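Local coordinates for protein CDP-6-deoxy-L-threo-D-glycero-4-hexulose-3-dehydrase (PDB 3BCX) that probably catalyses the cofactor-dependent removal of the C-3 hydroxyl from a CDP-linked 6-deoxy-4-hexulose sugar, using an aspartate aminotransferase fold, at residues A[61-66]-A[291-296]; A[217-222]-A[343-348]; A[318-323]-A[423-428]. All blocks are in the same frame, centred on the assembly; numbering follows the deposited sequence.

Following the chain from the N terminus, interaction 1 opens at 61-66 and closes the widest loop of the three, bringing the start of helix 62-75 against the start of helix 293-323. Before that loop closes, interaction 2 opens at 217-222, in the loop after a strand of the large mixed sheet, and reaches 343-348, so the two cross. Interaction 3 begins at the far end of helix 293-323, after interaction 1 has closed, and crosses interaction 2 on its way to helix 419-432. Helix 293-323 thus serves interactions 1 and 3, whose centres are about 39 Å apart, while interactions 2 and 3 touch.

Interaction 1 of 3, residues A[61-66]-A[291-296]; sequences GRFNDA and ITDMQA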
# COMPACT_ATOMS: atom_id res chain seq x y z
N GLY A 61 7.18 -6.20 -12.85
CA GLY A 61 7.43 -6.80 -14.14
C GLY A 61 8.25 -8.06 -14.05
O GLY A 61 7.90 -9.03 -13.37
N ARG A 62 9.36 -8.03 -14.77
CA ARG A 62 10.32 -9.12 -14.86
C ARG A 62 10.56 -9.84 -13.52
O ARG A 62 10.32 -11.05 -13.40
CB ARG A 62 11.61 -8.51 -15.41
CG ARG A 62 12.79 -9.41 -15.51
CD ARG A 62 14.00 -8.55 -15.80
NE ARG A 62 15.23 -9.30 -15.63
CZ ARG A 62 16.42 -8.74 -15.48
NH1 ARG A 62 16.55 -7.42 -15.48
NH2 ARG A 62 17.49 -9.51 -15.34
N PHE A 63 11.01 -9.12 -12.50
CA PHE A 63 11.26 -9.76 -11.22
C PHE A 63 9.98 -10.15 -10.49
O PHE A 63 9.90 -11.22 -9.88
CB PHE A 63 12.15 -8.88 -10.34
CG PHE A 63 13.55 -8.74 -10.85
CD1 PHE A 63 13.96 -7.57 -11.49
CD2 PHE A 63 14.45 -9.79 -10.75
CE1 PHE A 63 15.25 -7.46 -12.02
CE2 PHE A 63 15.74 -9.69 -11.28
CZ PHE A 63 16.14 -8.53 -11.92
N ASN A 64 8.96 -9.29 -10.56
CA ASN A 64 7.71 -9.61 -9.89
C ASN A 64 7.08 -10.86 -10.50
O ASN A 64 6.51 -11.68 -9.78
CB ASN A 64 6.72 -8.45 -9.97
CG ASN A 64 5.49 -8.68 -9.14
OD1 ASN A 64 5.55 -8.68 -7.91
ND2 ASN A 64 4.36 -8.91 -9.80
N ASP A 65 7.18 -11.02 -11.82
CA ASP A 65 6.64 -12.21 -12.47
C ASP A 65 7.36 -13.43 -11.93
O ASP A 65 6.73 -14.42 -11.54
CB ASP A 65 6.83 -12.16 -13.99
CG ASP A 65 5.93 -11.16 -14.66
OD1 ASP A 65 4.75 -11.06 -14.27
OD2 ASP A 65 6.40 -10.47 -15.59
N ALA A 66 8.68 -13.36 -11.91
CA ALA A 66 9.51 -14.47 -11.42
C ALA A 66 9.14 -14.83 -9.98
O ALA A 66 8.97 -16.01 -9.65
CB ALA A 66 10.99 -14.09 -11.50
N ILE A 291 3.36 -2.99 -5.75
CA ILE A 291 4.74 -2.73 -5.34
C ILE A 291 5.62 -2.50 -6.56
O ILE A 291 5.15 -2.55 -7.70
CB ILE A 291 5.35 -3.91 -4.55
CG1 ILE A 291 5.40 -5.16 -5.43
CG2 ILE A 291 4.54 -4.16 -3.28
CD1 ILE A 291 6.10 -6.34 -4.78
N THR A 292 6.90 -2.24 -6.33
CA THR A 292 7.86 -2.01 -7.41
C THR A 292 8.64 -3.29 -7.73
O THR A 292 8.64 -4.24 -6.95
CB THR A 292 8.87 -0.90 -7.03
OG1 THR A 292 9.62 -1.30 -5.88
CG2 THR A 292 8.14 0.40 -6.73
N ASP A 293 9.31 -3.31 -8.87
CA ASP A 293 10.09 -4.49 -9.22
C ASP A 293 11.38 -4.52 -8.38
O ASP A 293 12.03 -5.56 -8.26
CB ASP A 293 10.39 -4.52 -10.72
CG ASP A 293 10.22 -5.92 -11.33
OD1 ASP A 293 9.26 -6.63 -10.95
OD2 ASP A 293 11.03 -6.30 -12.19
N MET A 294 11.73 -3.38 -7.79
CA MET A 294 12.91 -3.32 -6.93
C MET A 294 12.61 -4.18 -5.70
O MET A 294 13.45 -4.96 -5.24
CB MET A 294 13.21 -1.88 -6.48
CG MET A 294 13.74 -0.96 -7.56
SD MET A 294 12.47 -0.30 -8.64
CE MET A 294 11.88 1.12 -7.66
N GLN A 295 11.40 -4.03 -5.19
CA GLN A 295 10.95 -4.80 -4.03
C GLN A 295 10.83 -6.27 -4.38
O GLN A 295 11.20 -7.14 -3.59
CB GLN A 295 9.59 -4.29 -3.55
CG GLN A 295 9.63 -2.99 -2.79
CD GLN A 295 8.27 -2.32 -2.74
OE1 GLN A 295 7.84 -1.69 -3.71
NE2 GLN A 295 7.57 -2.47 -1.62
N ALA A 296 10.30 -6.54 -5.57
CA ALA A 296 10.11 -7.92 -6.04
C ALA A 296 11.43 -8.66 -6.22
O ALA A 296 11.51 -9.86 -5.94
CB ALA A 296 9.33 -7.92 -7.34
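Two helix starts meet here, and the carboxylate of D293, in the first turn of helix 293-323, fills the N-terminal end of helix 62-75, where G61 holds the N-cap position. Backbone amides of an opening turn lack acceptors within their own helix, and one aspartate can serve several of them. OD1 of D293 takes two: G61 N lies 2.8 Å from it and comes from above the carboxylate plane, whereas N64 N, 2.7 Å from D293 OD1, uses the syn side and arrives from the opposite face. The other oxygen, D293 OD2, accepts F63 N at 2.8 Å, again on the syn side. Three bonds fix the carboxylate in position, and the helix end would probably favour its negative charge. Beside them, F63 CD1 approaches D293 OD2 at 3.3 Å with the oxygen at the ring edge; ring and carboxylate planes stand 47° apart.

One turn on, the methyl of A296 packs on the helix backbone, its CB 3.5 Å from N64 CA, and also meets CB of F63. With CG anti to the backbone N (chi1 -173°), the amide of N64 lies beside this methyl and meets CD1 of I291. Helix 293-323 is itself started by a capping box: Q295 OE1 accepts T292 N at 2.8 Å, and T292 OG1 weakly accepts Q295 N. Q295 of the second subunit packs against both residues.

R62 forms a salt bridge with D55 of helix 43-55, on which F63 also packs; N64 OD1 bonds T82 of strand 79-83, and F63 reaches further along helix 293-323 to A297 and L300.

Interaction 2 of 3, residues A[217-222]-A[343-348]; sequences YPAHHI and SWFGFP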
# COMPACT_ATOMS: atom_id res chain seq x y z
N TYR A 217 7.83 -8.05 5.56
CA TYR A 217 8.42 -6.99 6.37
C TYR A 217 9.71 -7.66 6.89
O TYR A 217 9.76 -8.89 7.03
CB TYR A 217 7.46 -6.63 7.52
CG TYR A 217 7.88 -5.41 8.31
CD1 TYR A 217 7.83 -4.13 7.73
CD2 TYR A 217 8.37 -5.53 9.61
CE1 TYR A 217 8.27 -3.02 8.43
CE2 TYR A 217 8.81 -4.42 10.32
CZ TYR A 217 8.76 -3.17 9.73
OH TYR A 217 9.20 -2.07 10.44
N PRO A 218 10.77 -6.89 7.19
CA PRO A 218 12.04 -7.45 7.68
C PRO A 218 12.04 -8.52 8.78
O PRO A 218 12.91 -9.38 8.81
CB PRO A 218 12.83 -6.21 8.10
CG PRO A 218 12.33 -5.16 7.14
CD PRO A 218 10.84 -5.41 7.14
N ALA A 219 11.05 -8.45 9.66
CA ALA A 219 10.91 -9.43 10.73
C ALA A 219 10.83 -10.85 10.17
O ALA A 219 11.32 -11.80 10.79
CB ALA A 219 9.69 -9.12 11.58
N HIS A 220 10.20 -10.98 9.01
CA HIS A 220 9.52 -12.22 8.64
C HIS A 220 10.46 -13.18 7.92
O HIS A 220 11.63 -12.86 7.68
CB HIS A 220 8.31 -11.92 7.76
CG HIS A 220 7.20 -11.21 8.48
ND1 HIS A 220 7.34 -9.93 8.98
CD2 HIS A 220 5.94 -11.59 8.78
CE1 HIS A 220 6.21 -9.56 9.55
NE2 HIS A 220 5.34 -10.55 9.45
N HIS A 221 9.95 -14.36 7.59
CA HIS A 221 10.77 -15.39 6.95
C HIS A 221 11.60 -14.85 5.78
O HIS A 221 12.78 -15.19 5.65
CB HIS A 221 9.86 -16.54 6.53
CG HIS A 221 9.18 -17.21 7.68
ND1 HIS A 221 9.64 -18.40 8.22
CD2 HIS A 221 8.12 -16.84 8.43
CE1 HIS A 221 8.89 -18.72 9.26
NE2 HIS A 221 7.96 -17.79 9.41
N ILE A 222 10.99 -14.02 4.93
CA ILE A 222 11.73 -13.38 3.84
C ILE A 222 11.26 -11.93 3.77
O ILE A 222 10.15 -11.61 4.20
CB ILE A 222 11.53 -14.07 2.45
CG1 ILE A 222 10.06 -14.07 2.05
CG2 ILE A 222 12.13 -15.46 2.47
CD1 ILE A 222 9.83 -14.57 0.64
N SER A 343 6.79 -23.65 10.84
CA SER A 343 7.97 -22.84 10.59
C SER A 343 8.03 -21.65 11.54
O SER A 343 7.67 -20.53 11.17
CB SER A 343 8.00 -22.36 9.14
OG SER A 343 9.26 -21.79 8.81
N TRP A 344 8.50 -21.89 12.76
CA TRP A 344 8.48 -20.88 13.80
C TRP A 344 8.98 -19.50 13.39
O TRP A 344 10.01 -19.36 12.73
CB TRP A 344 9.27 -21.35 15.03
CG TRP A 344 8.70 -22.59 15.66
CD1 TRP A 344 9.11 -23.88 15.45
CD2 TRP A 344 7.57 -22.66 16.55
NE1 TRP A 344 8.30 -24.75 16.16
CE2 TRP A 344 7.36 -24.03 16.84
CE3 TRP A 344 6.73 -21.71 17.13
CZ2 TRP A 344 6.32 -24.47 17.68
CZ3 TRP A 344 5.70 -22.14 17.97
CH2 TRP A 344 5.51 -23.51 18.24
N PHE A 345 8.21 -18.49 13.80
CA PHE A 345 8.51 -17.09 13.53
C PHE A 345 9.28 -16.56 14.73
O PHE A 345 10.20 -15.73 14.60
CB PHE A 345 7.18 -16.33 13.36
CG PHE A 345 7.34 -14.86 13.11
CD1 PHE A 345 7.52 -13.98 14.17
CD2 PHE A 345 7.28 -14.35 11.82
CE1 PHE A 345 7.64 -12.61 13.96
CE2 PHE A 345 7.39 -12.98 11.59
CZ PHE A 345 7.57 -12.10 12.66
N GLY A 346 8.91 -17.05 15.91
CA GLY A 346 9.55 -16.65 17.15
C GLY A 346 9.35 -17.72 18.21
O GLY A 346 8.71 -18.74 17.95
N PHE A 347 9.88 -17.49 19.40
CA PHE A 347 9.77 -18.46 20.49
C PHE A 347 8.89 -17.90 21.62
O PHE A 347 9.37 -17.13 22.45
CB PHE A 347 11.16 -18.78 21.02
CG PHE A 347 11.24 -20.05 21.81
CD1 PHE A 347 11.39 -21.27 21.16
CD2 PHE A 347 11.22 -20.02 23.21
CE1 PHE A 347 11.52 -22.46 21.88
CE2 PHE A 347 11.35 -21.20 23.95
CZ PHE A 347 11.51 -22.42 23.28
N PRO A 348 7.61 -18.29 21.66
CA PRO A 348 6.67 -17.82 22.68
C PRO A 348 6.80 -18.51 24.05
O PRO A 348 6.79 -19.74 24.15
CB PRO A 348 5.31 -18.08 22.04
CG PRO A 348 5.56 -19.35 21.27
CD PRO A 348 6.92 -19.12 20.65
O HOH W 1 11.23 -14.14 12.73
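F345 and H221 carry most of the contact between the loop 217-222 and the segment that leads into strand 347-351. This loop joins strands 211-215 and 228-232 of the large mixed sheet, the part of the aspartate aminotransferase fold where relatives commonly carry the lysine that holds pyridoxal phosphate; here it brings two histidines in succession. It meets the other segment through ring contacts and a bridging water.

The phenyl group of F345 projects across to the loop, a chi1 of 178° swinging it away from its own backbone nitrogen. Its edge is presented to the face of H220 in a T-shaped (edge-to-face) pair, with planes at 74° and ring centroids 4.9 Å apart. CE2 of F345 does the touching: it stands over the imidazole, offset to the rim, and comes within 3.5 Å of H220 CD2. The adjacent CZ of F345 meets the methyl of A219, 3.8 Å from its CB.

H221 works in another way, by its edge. Its CE1 points at the backbone of S343, with S343 O near the imidazole plane; the modelled separation of H221 CE1 and S343 O, 2.9 Å, is unusually short and doubtful in detail. The sound polar bond of this ring is made by the neighbouring nitrogen, NE2, to the carbonyl of D194, which fixes the rotation of the imidazole. W344 and F345 in turn give their carbonyls to R313 of helix 293-323, and F317 of that helix stacks on W344.

One water completes the join, donating to A219 O at 3.0 Å and to F345 O at 2.7 Å while sitting over the centre of the F345 ring.

Interaction 3 of 3, residues A[318-323]-A[423-428]; sequences KYLKDA and DYVVSK
The hydroxyl of Y319 donates to the carboxylate of D423, with OH only 2.6 Å from OD2. It comes in on the syn side of that oxygen, 22° out of the carboxylate plane, and D423 OD2 lies at the edge of the phenol ring. The two side chains meet at about a right angle. In Y319 the first torsion is trans (chi1 -174°), which carries the hydroxyl over to the other helix; H419 stacks on the same ring.

This bond lies on the more exposed flank of a helix pair that is otherwise apolar. The short axes of 318-323 and 423-428 run in nearly the same direction, crossing at -24° with a closest approach of 10.0 Å. A323 and the branched residues L320, V425 and V426 fill the seam. V426 supplies most of the second helix's share: its CG2 touches A323 CB at 3.5 Å and, alongside, L320 CD1 at 3.8 Å, so one methyl serves two partners a turn apart. Its other branch, CG1, rests 3.7 Å from the carbonyl oxygen A323 O. The side chains of L320 and V426 lie next to one another and run opposite ways, and CD1 of L320 also reaches CG1 of V425, a looser touch at 4.4 Å.

The contact joins the C-terminal end of helix 293-323 to helix 419-432, near the end of the chain. Beneath the seam lies the small antiparallel sheet: L320 packs on F347 of strand 347-351, and both L320 and V425 pack on I411 of strand 408-411.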
# COMPACT_ATOMS: atom_id res chain seq x y z
N LYS A 318 14.16 -26.03 18.51
CA LYS A 318 14.38 -27.23 19.30
C LYS A 318 15.53 -27.08 20.29
O LYS A 318 15.40 -27.42 21.47
CB LYS A 318 14.65 -28.41 18.36
CG LYS A 318 14.98 -29.69 19.10
CD LYS A 318 15.11 -30.87 18.15
CE LYS A 318 15.58 -32.10 18.90
NZ LYS A 318 15.16 -33.34 18.21
N TYR A 319 16.65 -26.56 19.80
CA TYR A 319 17.84 -26.34 20.62
C TYR A 319 17.52 -25.46 21.82
O TYR A 319 17.90 -25.78 22.95
CB TYR A 319 18.92 -25.66 19.78
CG TYR A 319 20.25 -25.50 20.47
CD1 TYR A 319 21.14 -26.57 20.56
CD2 TYR A 319 20.62 -24.28 21.02
CE1 TYR A 319 22.38 -26.42 21.19
CE2 TYR A 319 21.86 -24.12 21.65
CZ TYR A 319 22.73 -25.19 21.72
OH TYR A 319 23.96 -25.04 22.31
N LEU A 320 16.83 -24.35 21.57
CA LEU A 320 16.46 -23.42 22.62
C LEU A 320 15.48 -24.04 23.61
O LEU A 320 15.62 -23.88 24.83
CB LEU A 320 15.86 -22.15 22.02
CG LEU A 320 15.49 -21.05 23.02
CD1 LEU A 320 16.74 -20.60 23.78
CD2 LEU A 320 14.87 -19.88 22.28
N LYS A 321 14.48 -24.77 23.10
CA LYS A 321 13.50 -25.39 23.96
C LYS A 321 14.10 -26.48 24.84
O LYS A 321 13.73 -26.62 26.01
CB LYS A 321 12.35 -26.00 23.15
CG LYS A 321 11.29 -26.63 24.04
CD LYS A 321 10.15 -27.24 23.27
CE LYS A 321 9.09 -27.76 24.22
NZ LYS A 321 7.98 -28.45 23.51
N ASP A 322 15.01 -27.27 24.28
CA ASP A 322 15.64 -28.33 25.06
C ASP A 322 16.47 -27.72 26.18
O ASP A 322 16.36 -28.12 27.34
CB ASP A 322 16.53 -29.21 24.17
CG ASP A 322 15.73 -30.03 23.17
OD1 ASP A 322 14.51 -30.19 23.37
OD2 ASP A 322 16.34 -30.52 22.18
N ALA A 323 17.28 -26.72 25.83
CA ALA A 323 18.13 -26.05 26.79
C ALA A 323 17.37 -25.26 27.86
O ALA A 323 17.81 -25.16 29.00
CB ALA A 323 19.10 -25.14 26.06
N ASP A 423 22.88 -20.05 23.43
CA ASP A 423 23.53 -20.47 24.67
C ASP A 423 23.55 -19.30 25.65
O ASP A 423 23.29 -19.47 26.84
CB ASP A 423 24.96 -20.95 24.39
CG ASP A 423 25.00 -22.37 23.88
OD1 ASP A 423 26.02 -22.76 23.28
OD2 ASP A 423 24.00 -23.11 24.08
N TYR A 424 23.85 -18.11 25.14
CA TYR A 424 23.89 -16.91 25.97
C TYR A 424 22.51 -16.63 26.57
O TYR A 424 22.39 -16.31 27.76
CB TYR A 424 24.32 -15.71 25.12
CG TYR A 424 24.29 -14.40 25.87
CD1 TYR A 424 25.30 -14.06 26.76
CD2 TYR A 424 23.25 -13.48 25.67
CE1 TYR A 424 25.29 -12.85 27.44
CE2 TYR A 424 23.23 -12.26 26.35
CZ TYR A 424 24.26 -11.95 27.23
OH TYR A 424 24.28 -10.75 27.89
N VAL A 425 21.48 -16.73 25.74
CA VAL A 425 20.12 -16.49 26.18
C VAL A 425 19.73 -17.47 27.29
O VAL A 425 19.17 -17.07 28.31
CB VAL A 425 19.13 -16.62 24.99
CG1 VAL A 425 17.69 -16.62 25.49
CG2 VAL A 425 19.35 -15.46 24.03
N VAL A 426 20.01 -18.75 27.08
CA VAL A 426 19.68 -19.76 28.08
C VAL A 426 20.37 -19.47 29.42
O VAL A 426 19.75 -19.61 30.48
CB VAL A 426 20.08 -21.18 27.61
CG1 VAL A 426 20.03 -22.16 28.78
CG2 VAL A 426 19.13 -21.63 26.52
N SER A 427 21.63 -19.06 29.37
CA SER A 427 22.35 -18.77 30.60
C SER A 427 21.74 -17.58 31.34
O SER A 427 21.75 -17.54 32.58
CB SER A 427 23.84 -18.52 30.31
OG SER A 427 24.09 -17.16 30.00
N LYS A 428 21.21 -16.61 30.60
CA LYS A 428 20.61 -15.44 31.24
C LYS A 428 19.30 -15.80 31.93
O LYS A 428 18.97 -15.24 32.98
CB LYS A 428 20.38 -14.33 30.22
CG LYS A 428 21.67 -13.65 29.79
CD LYS A 428 22.32 -12.98 30.99
CE LYS A 428 23.73 -12.51 30.67
NZ LYS A 428 24.40 -11.98 31.89